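Local structure of phosphoglycerate oxidoreductase (Rhizobium etli, 4HY3) at residues Leu101-Asn106 with Asp328-Asp333; Gly140-Leu145 with Arg172-Ser177; Pro133-Gly138 with Arg192-Gly197. The protein probably acts as an NAD(P)H-dependent reductase of small 2-oxo acids such as hydroxypyruvate or glyoxylate. One frame throughout, in Å; residues are numbered along the deposited sequence.

Interaction 1. Residues Leu101-Asn106 with Asp328-Asp333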
loop_
_atom_site.group_PDB
_atom_site.type_symbol
_atom_site.label_atom_id
_atom_site.label_comp_id
_atom_site.label_asym_id
_atom_site.label_seq_id
_atom_site.Cartn_x
_atom_site.Cartn_y
_atom_site.Cartn_z
ATOM N N LEU A 101 -30.991 13.955 6.131
ATOM C CA LEU A 101 -29.657 14.005 5.604
ATOM C C LEU A 101 -29.207 15.459 5.417
ATOM O O LEU A 101 -29.621 16.136 4.462
ATOM C CB LEU A 101 -29.545 13.180 4.332
ATOM C CG LEU A 101 -29.956 11.744 4.609
ATOM C CD1 LEU A 101 -31.426 11.516 4.282
ATOM C CD2 LEU A 101 -29.077 10.730 3.896
ATOM N N ASN A 102 -28.354 15.913 6.346
ATOM C CA ASN A 102 -27.798 17.256 6.336
ATOM C C ASN A 102 -26.827 17.312 5.199
ATOM O O ASN A 102 -25.990 16.423 5.078
ATOM C CB ASN A 102 -27.051 17.536 7.653
ATOM C CG ASN A 102 -26.835 19.028 7.917
ATOM O OD1 ASN A 102 -27.789 19.782 8.080
ATOM N ND2 ASN A 102 -25.595 19.442 7.983
ATOM N N VAL A 103 -26.953 18.351 4.372
ATOM C CA VAL A 103 -26.128 18.532 3.165
ATOM C C VAL A 103 -25.305 19.800 3.178
ATOM O O VAL A 103 -24.394 19.955 2.395
ATOM C CB VAL A 103 -26.933 18.469 1.842
ATOM C CG1 VAL A 103 -27.478 17.063 1.633
ATOM C CG2 VAL A 103 -27.994 19.548 1.750
ATOM N N GLU A 104 -25.660 20.736 4.039
ATOM C CA GLU A 104 -24.702 21.740 4.408
ATOM C C GLU A 104 -23.786 20.914 5.279
ATOM O O GLU A 104 -24.267 20.079 6.042
ATOM C CB GLU A 104 -25.369 22.837 5.221
ATOM C CG GLU A 104 -24.657 24.165 5.090
ATOM C CD GLU A 104 -24.272 24.729 6.427
ATOM O OE1 GLU A 104 -24.566 24.084 7.459
ATOM O OE2 GLU A 104 -23.663 25.813 6.447
ATOM N N SER A 105 -22.482 21.057 5.168
ATOM C CA SER A 105 -21.655 20.221 6.044
ATOM C C SER A 105 -22.000 20.324 7.569
ATOM O O SER A 105 -21.586 19.471 8.345
ATOM C CB SER A 105 -20.167 20.474 5.785
ATOM O OG SER A 105 -19.897 21.862 5.656
ATOM N N ASN A 106 -22.792 21.319 7.987
ATOM C CA ASN A 106 -22.935 21.622 9.424
ATOM C C ASN A 106 -24.256 21.339 10.157
ATOM O O ASN A 106 -25.350 21.682 9.691
ATOM C CB ASN A 106 -22.482 23.054 9.711
ATOM C CG ASN A 106 -20.976 23.161 9.816
ATOM O OD1 ASN A 106 -20.311 23.461 8.832
ATOM N ND2 ASN A 106 -20.425 22.865 11.005
ATOM N N ASP A 328 -24.238 11.201 -4.278
ATOM C CA ASP A 328 -23.930 9.782 -4.204
ATOM C C ASP A 328 -24.085 9.207 -2.827
ATOM O O ASP A 328 -24.532 8.074 -2.677
ATOM C CB ASP A 328 -22.467 9.571 -4.551
ATOM C CG ASP A 328 -22.114 10.038 -5.929
ATOM O OD1 ASP A 328 -22.933 9.792 -6.862
ATOM O OD2 ASP A 328 -20.996 10.617 -6.067
HETATM N N MSE A 329 -23.657 9.972 -1.825
HETATM C CA MSE A 329 -23.693 9.526 -0.445
HETATM C C MSE A 329 -25.110 9.376 0.021
HETATM O O MSE A 329 -25.516 8.298 0.412
HETATM C CB MSE A 329 -22.927 10.476 0.456
HETATM C CG MSE A 329 -21.428 10.408 0.193
HETATM SE SE MSE A 329 -20.433 11.717 1.293
HETATM C CE MSE A 329 -21.288 11.202 2.990
ATOM N N VAL A 330 -25.861 10.466 0.003
ATOM C CA VAL A 330 -27.306 10.484 0.216
ATOM C C VAL A 330 -28.008 9.252 -0.369
ATOM O O VAL A 330 -28.849 8.609 0.272
ATOM C CB VAL A 330 -27.893 11.763 -0.445
ATOM C CG1 VAL A 330 -29.415 11.694 -0.475
ATOM C CG2 VAL A 330 -27.369 13.034 0.252
ATOM N N LEU A 331 -27.639 8.920 -1.599
ATOM C CA LEU A 331 -28.226 7.802 -2.298
ATOM C C LEU A 331 -27.858 6.477 -1.612
ATOM O O LEU A 331 -28.707 5.636 -1.300
ATOM C CB LEU A 331 -27.773 7.863 -3.754
ATOM C CG LEU A 331 -28.845 7.901 -4.865
ATOM C CD1 LEU A 331 -30.186 8.411 -4.373
ATOM C CD2 LEU A 331 -28.394 8.682 -6.089
ATOM N N GLU A 332 -26.583 6.303 -1.334
ATOM C CA GLU A 332 -26.175 5.140 -0.624
ATOM C C GLU A 332 -26.878 5.046 0.725
ATOM O O GLU A 332 -27.489 4.025 1.054
ATOM C CB GLU A 332 -24.676 5.143 -0.503
ATOM C CG GLU A 332 -24.007 4.677 -1.783
ATOM C CD GLU A 332 -22.539 5.035 -1.798
ATOM O OE1 GLU A 332 -22.225 6.117 -1.234
ATOM O OE2 GLU A 332 -21.718 4.257 -2.367
ATOM N N ASP A 333 -26.849 6.114 1.505
ATOM C CA ASP A 333 -27.515 6.041 2.795
ATOM C C ASP A 333 -29.016 5.803 2.726
ATOM O O ASP A 333 -29.554 5.089 3.546
ATOM C CB ASP A 333 -27.108 7.184 3.719
ATOM C CG ASP A 333 -25.804 6.872 4.449
ATOM O OD1 ASP A 333 -25.405 5.672 4.380
ATOM O OD2 ASP A 333 -25.177 7.782 5.066
#

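Interaction 2. Residues Gly140-Leu145 with Arg172-Ser177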
loop_
_atom_site.group_PDB
_atom_site.type_symbol
_atom_site.label_atom_id
_atom_site.label_comp_id
_atom_site.label_asym_id
_atom_site.label_seq_id
_atom_site.Cartn_x
_atom_site.Cartn_y
_atom_site.Cartn_z
ATOM N N GLY A 140 -0.433 20.004 -2.382
ATOM C CA GLY A 140 -0.036 20.909 -3.435
ATOM C C GLY A 140 0.879 21.980 -2.884
ATOM O O GLY A 140 2.001 22.112 -3.345
ATOM N N PHE A 141 0.406 22.736 -1.895
ATOM C CA PHE A 141 1.232 23.783 -1.278
ATOM C C PHE A 141 2.507 23.238 -0.665
ATOM O O PHE A 141 3.556 23.887 -0.792
ATOM C CB PHE A 141 0.503 24.559 -0.199
ATOM C CG PHE A 141 -0.806 25.088 -0.618
ATOM C CD1 PHE A 141 -0.951 25.729 -1.835
ATOM C CD2 PHE A 141 -1.901 24.959 0.217
ATOM C CE1 PHE A 141 -2.180 26.231 -2.219
ATOM C CE2 PHE A 141 -3.137 25.454 -0.167
ATOM C CZ PHE A 141 -3.272 26.097 -1.385
ATOM N N ALA A 142 2.434 22.070 -0.016
ATOM C CA ALA A 142 3.653 21.445 0.521
ATOM C C ALA A 142 4.770 21.429 -0.534
ATOM O O ALA A 142 5.861 21.967 -0.301
ATOM C CB ALA A 142 3.382 20.056 1.047
ATOM N N LEU A 143 4.442 20.895 -1.711
ATOM C CA LEU A 143 5.375 20.809 -2.827
ATOM C C LEU A 143 5.703 22.163 -3.410
ATOM O O LEU A 143 6.802 22.380 -3.919
ATOM C CB LEU A 143 4.863 19.878 -3.916
ATOM C CG LEU A 143 4.625 18.475 -3.381
ATOM C CD1 LEU A 143 3.745 17.696 -4.356
ATOM C CD2 LEU A 143 5.937 17.756 -3.114
ATOM N N ALA A 144 4.761 23.083 -3.342
ATOM C CA ALA A 144 5.063 24.394 -3.854
ATOM C C ALA A 144 6.124 25.003 -2.935
ATOM O O ALA A 144 7.206 25.368 -3.415
ATOM C CB ALA A 144 3.818 25.261 -3.961
ATOM N N LEU A 145 5.856 25.056 -1.624
ATOM C CA LEU A 145 6.878 25.559 -0.681
ATOM C C LEU A 145 8.191 24.770 -0.814
ATOM O O LEU A 145 9.190 25.353 -1.160
ATOM C CB LEU A 145 6.378 25.688 0.775
ATOM C CG LEU A 145 5.144 26.599 0.971
ATOM C CD1 LEU A 145 4.294 26.250 2.191
ATOM C CD2 LEU A 145 5.440 28.080 0.958
ATOM N N ARG A 172 14.229 20.788 -1.459
ATOM C CA ARG A 172 14.139 19.693 -0.501
ATOM C C ARG A 172 12.988 18.760 -0.877
ATOM O O ARG A 172 11.929 19.220 -1.324
ATOM C CB ARG A 172 13.861 20.260 0.879
ATOM C CG ARG A 172 14.103 19.272 1.995
ATOM C CD ARG A 172 12.875 19.168 2.871
ATOM N NE ARG A 172 12.818 17.820 3.408
ATOM C CZ ARG A 172 13.113 17.511 4.659
ATOM N NH1 ARG A 172 13.456 18.478 5.503
ATOM N NH2 ARG A 172 13.045 16.245 5.061
ATOM N N LEU A 173 13.197 17.457 -0.698
ATOM C CA LEU A 173 12.179 16.463 -0.980
ATOM C C LEU A 173 11.253 16.310 0.204
ATOM O O LEU A 173 11.649 16.567 1.335
ATOM C CB LEU A 173 12.782 15.095 -1.234
ATOM C CG LEU A 173 14.037 14.884 -2.048
ATOM C CD1 LEU A 173 15.249 15.073 -1.146
ATOM C CD2 LEU A 173 13.998 13.465 -2.590
ATOM N N ILE A 174 10.025 15.859 -0.063
ATOM C CA ILE A 174 9.095 15.500 0.995
ATOM C C ILE A 174 9.290 14.051 1.436
ATOM O O ILE A 174 8.960 13.701 2.552
ATOM C CB ILE A 174 7.640 15.816 0.589
ATOM C CG1 ILE A 174 7.442 17.319 0.587
ATOM C CG2 ILE A 174 6.620 15.198 1.539
ATOM C CD1 ILE A 174 6.006 17.740 0.440
ATOM N N ALA A 175 9.840 13.207 0.574
ATOM C CA ALA A 175 9.986 11.789 0.918
ATOM C C ALA A 175 10.863 11.615 2.158
ATOM O O ALA A 175 10.561 10.780 3.016
ATOM C CB ALA A 175 10.501 10.981 -0.260
ATOM N N GLY A 176 11.922 12.421 2.255
ATOM C CA GLY A 176 12.660 12.661 3.520
ATOM C C GLY A 176 12.282 11.876 4.787
ATOM O O GLY A 176 12.621 10.702 4.890
ATOM N N SER A 177 11.587 12.454 5.767
ATOM C CA SER A 177 11.015 13.785 5.822
ATOM C C SER A 177 10.111 13.742 7.029
ATOM O O SER A 177 9.451 12.721 7.283
ATOM C CB SER A 177 10.139 14.069 4.624
ATOM O OG SER A 177 9.682 15.415 4.630
#

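Interaction 3. Residues Pro133-Gly138 with Arg192-Gly197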
loop_
_atom_site.group_PDB
_atom_site.type_symbol
_atom_site.label_atom_id
_atom_site.label_comp_id
_atom_site.label_asym_id
_atom_site.label_seq_id
_atom_site.Cartn_x
_atom_site.Cartn_y
_atom_site.Cartn_z
ATOM N N PRO A 133 -10.629 16.997 -1.833
ATOM C CA PRO A 133 -10.274 18.320 -2.350
ATOM C C PRO A 133 -9.206 19.026 -1.475
ATOM O O PRO A 133 -8.170 19.416 -1.982
ATOM C CB PRO A 133 -11.608 19.079 -2.319
ATOM C CG PRO A 133 -12.637 18.014 -2.521
ATOM C CD PRO A 133 -12.090 16.763 -1.890
ATOM N N VAL A 134 -9.437 19.136 -0.176
ATOM C CA VAL A 134 -8.508 19.840 0.688
ATOM C C VAL A 134 -7.157 19.146 0.892
ATOM O O VAL A 134 -6.134 19.805 0.918
ATOM C CB VAL A 134 -9.156 20.178 2.023
ATOM C CG1 VAL A 134 -8.176 20.937 2.895
ATOM C CG2 VAL A 134 -10.395 21.017 1.765
ATOM N N ALA A 135 -7.140 17.829 1.022
ATOM C CA ALA A 135 -5.857 17.111 0.974
ATOM C C ALA A 135 -5.076 17.493 -0.272
ATOM O O ALA A 135 -3.944 17.920 -0.186
ATOM C CB ALA A 135 -6.041 15.587 1.058
ATOM N N GLU A 136 -5.671 17.355 -1.439
ATOM C CA GLU A 136 -4.872 17.482 -2.646
ATOM C C GLU A 136 -4.182 18.816 -2.779
ATOM O O GLU A 136 -2.954 18.861 -2.919
ATOM C CB GLU A 136 -5.689 17.128 -3.872
ATOM C CG GLU A 136 -6.082 15.664 -3.789
ATOM C CD GLU A 136 -6.488 15.051 -5.108
ATOM O OE1 GLU A 136 -6.472 15.741 -6.163
ATOM O OE2 GLU A 136 -6.823 13.857 -5.076
ATOM N N ILE A 137 -4.962 19.898 -2.701
ATOM C CA ILE A 137 -4.405 21.253 -2.788
ATOM C C ILE A 137 -3.446 21.521 -1.624
ATOM O O ILE A 137 -2.546 22.356 -1.731
ATOM C CB ILE A 137 -5.485 22.342 -2.845
ATOM C CG1 ILE A 137 -4.901 23.640 -3.395
ATOM C CG2 ILE A 137 -6.090 22.610 -1.475
ATOM C CD1 ILE A 137 -5.365 23.964 -4.783
ATOM N N GLY A 138 -3.640 20.781 -0.529
ATOM C CA GLY A 138 -2.751 20.810 0.638
ATOM C C GLY A 138 -1.373 20.206 0.387
ATOM O O GLY A 138 -0.338 20.826 0.699
ATOM N N ARG A 192 -3.148 11.731 5.060
ATOM C CA ARG A 192 -2.360 10.526 5.238
ATOM C C ARG A 192 -2.396 9.706 3.964
ATOM O O ARG A 192 -1.412 9.067 3.621
ATOM C CB ARG A 192 -2.832 9.708 6.439
ATOM C CG ARG A 192 -2.202 8.337 6.590
ATOM C CD ARG A 192 -0.681 8.358 6.479
ATOM N NE ARG A 192 -0.123 7.008 6.628
ATOM C CZ ARG A 192 0.081 6.139 5.644
ATOM N NH1 ARG A 192 -0.192 6.434 4.378
ATOM N NH2 ARG A 192 0.566 4.950 5.939
ATOM N N ARG A 193 -3.511 9.735 3.245
ATOM C CA ARG A 193 -3.595 8.917 2.041
ATOM C C ARG A 193 -2.715 9.462 0.909
ATOM O O ARG A 193 -1.918 8.730 0.326
ATOM C CB ARG A 193 -5.030 8.730 1.584
ATOM C CG ARG A 193 -5.152 7.721 0.452
ATOM C CD ARG A 193 -6.574 7.192 0.307
ATOM N NE ARG A 193 -7.498 8.294 0.056
ATOM C CZ ARG A 193 -8.297 8.844 0.973
ATOM N NH1 ARG A 193 -8.312 8.364 2.205
ATOM N NH2 ARG A 193 -9.087 9.872 0.659
ATOM N N VAL A 194 -2.842 10.751 0.617
ATOM C CA VAL A 194 -2.035 11.317 -0.458
ATOM C C VAL A 194 -0.544 11.225 -0.118
ATOM O O VAL A 194 0.281 11.018 -1.000
ATOM C CB VAL A 194 -2.512 12.714 -0.934
ATOM C CG1 VAL A 194 -3.916 12.593 -1.443
ATOM C CG2 VAL A 194 -2.483 13.751 0.174
ATOM N N LEU A 195 -0.217 11.293 1.164
ATOM C CA LEU A 195 1.172 11.215 1.577
ATOM C C LEU A 195 1.729 9.786 1.567
ATOM O O LEU A 195 2.930 9.599 1.654
ATOM C CB LEU A 195 1.382 11.894 2.943
ATOM C CG LEU A 195 1.102 13.404 3.026
ATOM C CD1 LEU A 195 0.830 13.885 4.441
ATOM C CD2 LEU A 195 2.241 14.205 2.420
ATOM N N SER A 196 0.878 8.789 1.411
ATOM C CA SER A 196 1.316 7.403 1.536
ATOM C C SER A 196 2.348 6.990 0.521
ATOM O O SER A 196 2.895 5.901 0.609
ATOM C CB SER A 196 0.138 6.443 1.425
ATOM O OG SER A 196 -0.433 6.523 0.146
ATOM N N GLY A 197 2.589 7.846 -0.457
ATOM C CA GLY A 197 3.556 7.557 -1.492
ATOM C C GLY A 197 4.891 8.203 -1.206
ATOM O O GLY A 197 5.791 8.162 -2.037
#

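Interaction 1. Residues Leu101-Asn106 with Asp328-Asp333
L101 meets V330 and D333 on one flank of helix 320-338, and the touching is done almost wholly by its CD2 methyl. That branch sits above the backbone of one helical turn: CD2 is 4.1 Å from V330 CA and equally 4.1 Å from D333 CB, so the leucine rests between two residues three apart. With chi1 at -57°, CG lies beside the backbone N and anti to the carbonyl carbon, which carries the branched end to the helix. A second, looser touch follows, where CG1 of V103 lies 4.3 Å from V330 CG2. Beyond V103 the loop departs: S105 and E104 are partly exposed, N106 is exposed, and none of them meets the helix. A weak hydrogen bond of 2.8 Å from N102 ND2 to N106 O spans the turn, and R38 NH1 donates to V103 O.

All four touching residues are buried. L101 ends an inner strand of the N-terminal sheet, between strands 77-82 and 122-125, while helix 320-338 lies near the C-terminal end of the chain; the contact thus docks this late helix onto the N-terminal domain. D333 offers only CB to L101, since its carboxylate accepts hydrogen bonds from the backbone N of M344, R345 and C346. The chemistry is therefore divided within a single residue: apolar carbon faces the leucine, while the buried oxygens are satisfied by backbone amides, and the two segments adhere without one hydrogen bond between them.

Interaction 2. Residues Gly140-Leu145 with Arg172-Ser177
A142 and L143 meet I174 with no flat group between them; the flat groups of these segments lie off to the sides. The guanidinium of R172 is held by the loop itself, with the CA of G176 at its edge and in its plane, and neither of its faces is met by residues 140-145. Its NE gives a hydrogen bond of 2.7 Å to L173 O, only 9° out of the guanidinium plane and nearly along the C=O axis. The ring of F141 likewise takes no part across the contact, packing instead against A288 and I310 of the Rossmann sheet and against I149 of the third subunit.

The contact proper is aliphatic and small. I174 is extended, with chi2 at -170°, so its CD1 becomes the leading atom and enters the angle between two successive helix residues. There it lies 3.6 Å from the CB of A142 and 3.6 Å from the CD2 of L143. The leucine runs at about a right angle to the isoleucine, and the same CD2 also lies 4.0 Å from I174 CG1. A142 presents its methyl directly to the loop; L143 starts out to one side and comes nearer only through its branched end.

On its further sides I174 touches F233 and F198, and A142 touches F235, so the cluster continues into the sheet; L143 also packs on G140 of the third subunit. The loop 172-177 leads straight into strand 178-182, the first strand of the parallel sheet. Helix 131-147 lying over the entry to that strand, with the third subunit against it, is consistent with the dimer-forming NAD-binding domain of the D-2-hydroxyacid dehydrogenase family.

Interaction 3. Residues Pro133-Gly138 with Arg192-Gly197
A135 and V194 point at each other, each with its CB directed toward the opposing helix. The single methyl of A135 faces one branch of the valine, CB to V194 CG2 at 4.1 Å. The valine's two branches have different tasks: at chi1 -60°, CG2 lies between the backbone N and the carbonyl carbon and meets the alanine, while CG1, anti to the carbonyl carbon, is turned toward the aliphatic part of E136. There the approach is looser, with CG1 4.4 Å from E136 CG. The small alanine is thus met head-on and the glutamate stem brushed alongside.

Helix 186-195 follows strand 178-182 and a glycine-rich turn that resembles the GxGxxG pattern of dinucleotide-binding Rossmann folds, so V194 stands on what is probably the first helix of the NAD-binding unit. A135 also touches A190, one turn before V194, while V194 itself reaches E132 and L139 of helix 131-147.

The carboxylate of E136 leaves the valine behind. Its OE1 and OE2 accept hydrogen bonds from the backbone N of I174 and A175 of the third subunit, and F198 of that subunit covers V194 and E136 as well. E132 lies close to OE2 of E136, a proximity of like charges probably eased by the salt bridge from R193 NH2 to E132. R193 O is gripped twice by S196: S196 N approaches at 3.0 Å and S196 OG at 2.7 Å, the hydroxyl in the carbonyl plane.

From the N terminus, the chain first reaches residues 101-106, just past strand 99-101, where interaction 1 opens a loop that closes only at helix 320-338. Within it, helix 131-147 supplies the first segments of both other contacts in succession, 133-138 and then 140-145. Interaction 2 closes first, at the loop entering strand 178-182, and interaction 3 closes later, on helix 186-195. The three are therefore nested without crossing, 2 inside 3 inside 1. Interactions 2 and 3, centres about 12 Å apart, pack helix 131-147 against that loop and against helix 186-195, beside the third subunit; interaction 1, centred about 34 Å from interaction 2, ties the late helix 320-338 to the N-terminal sheet.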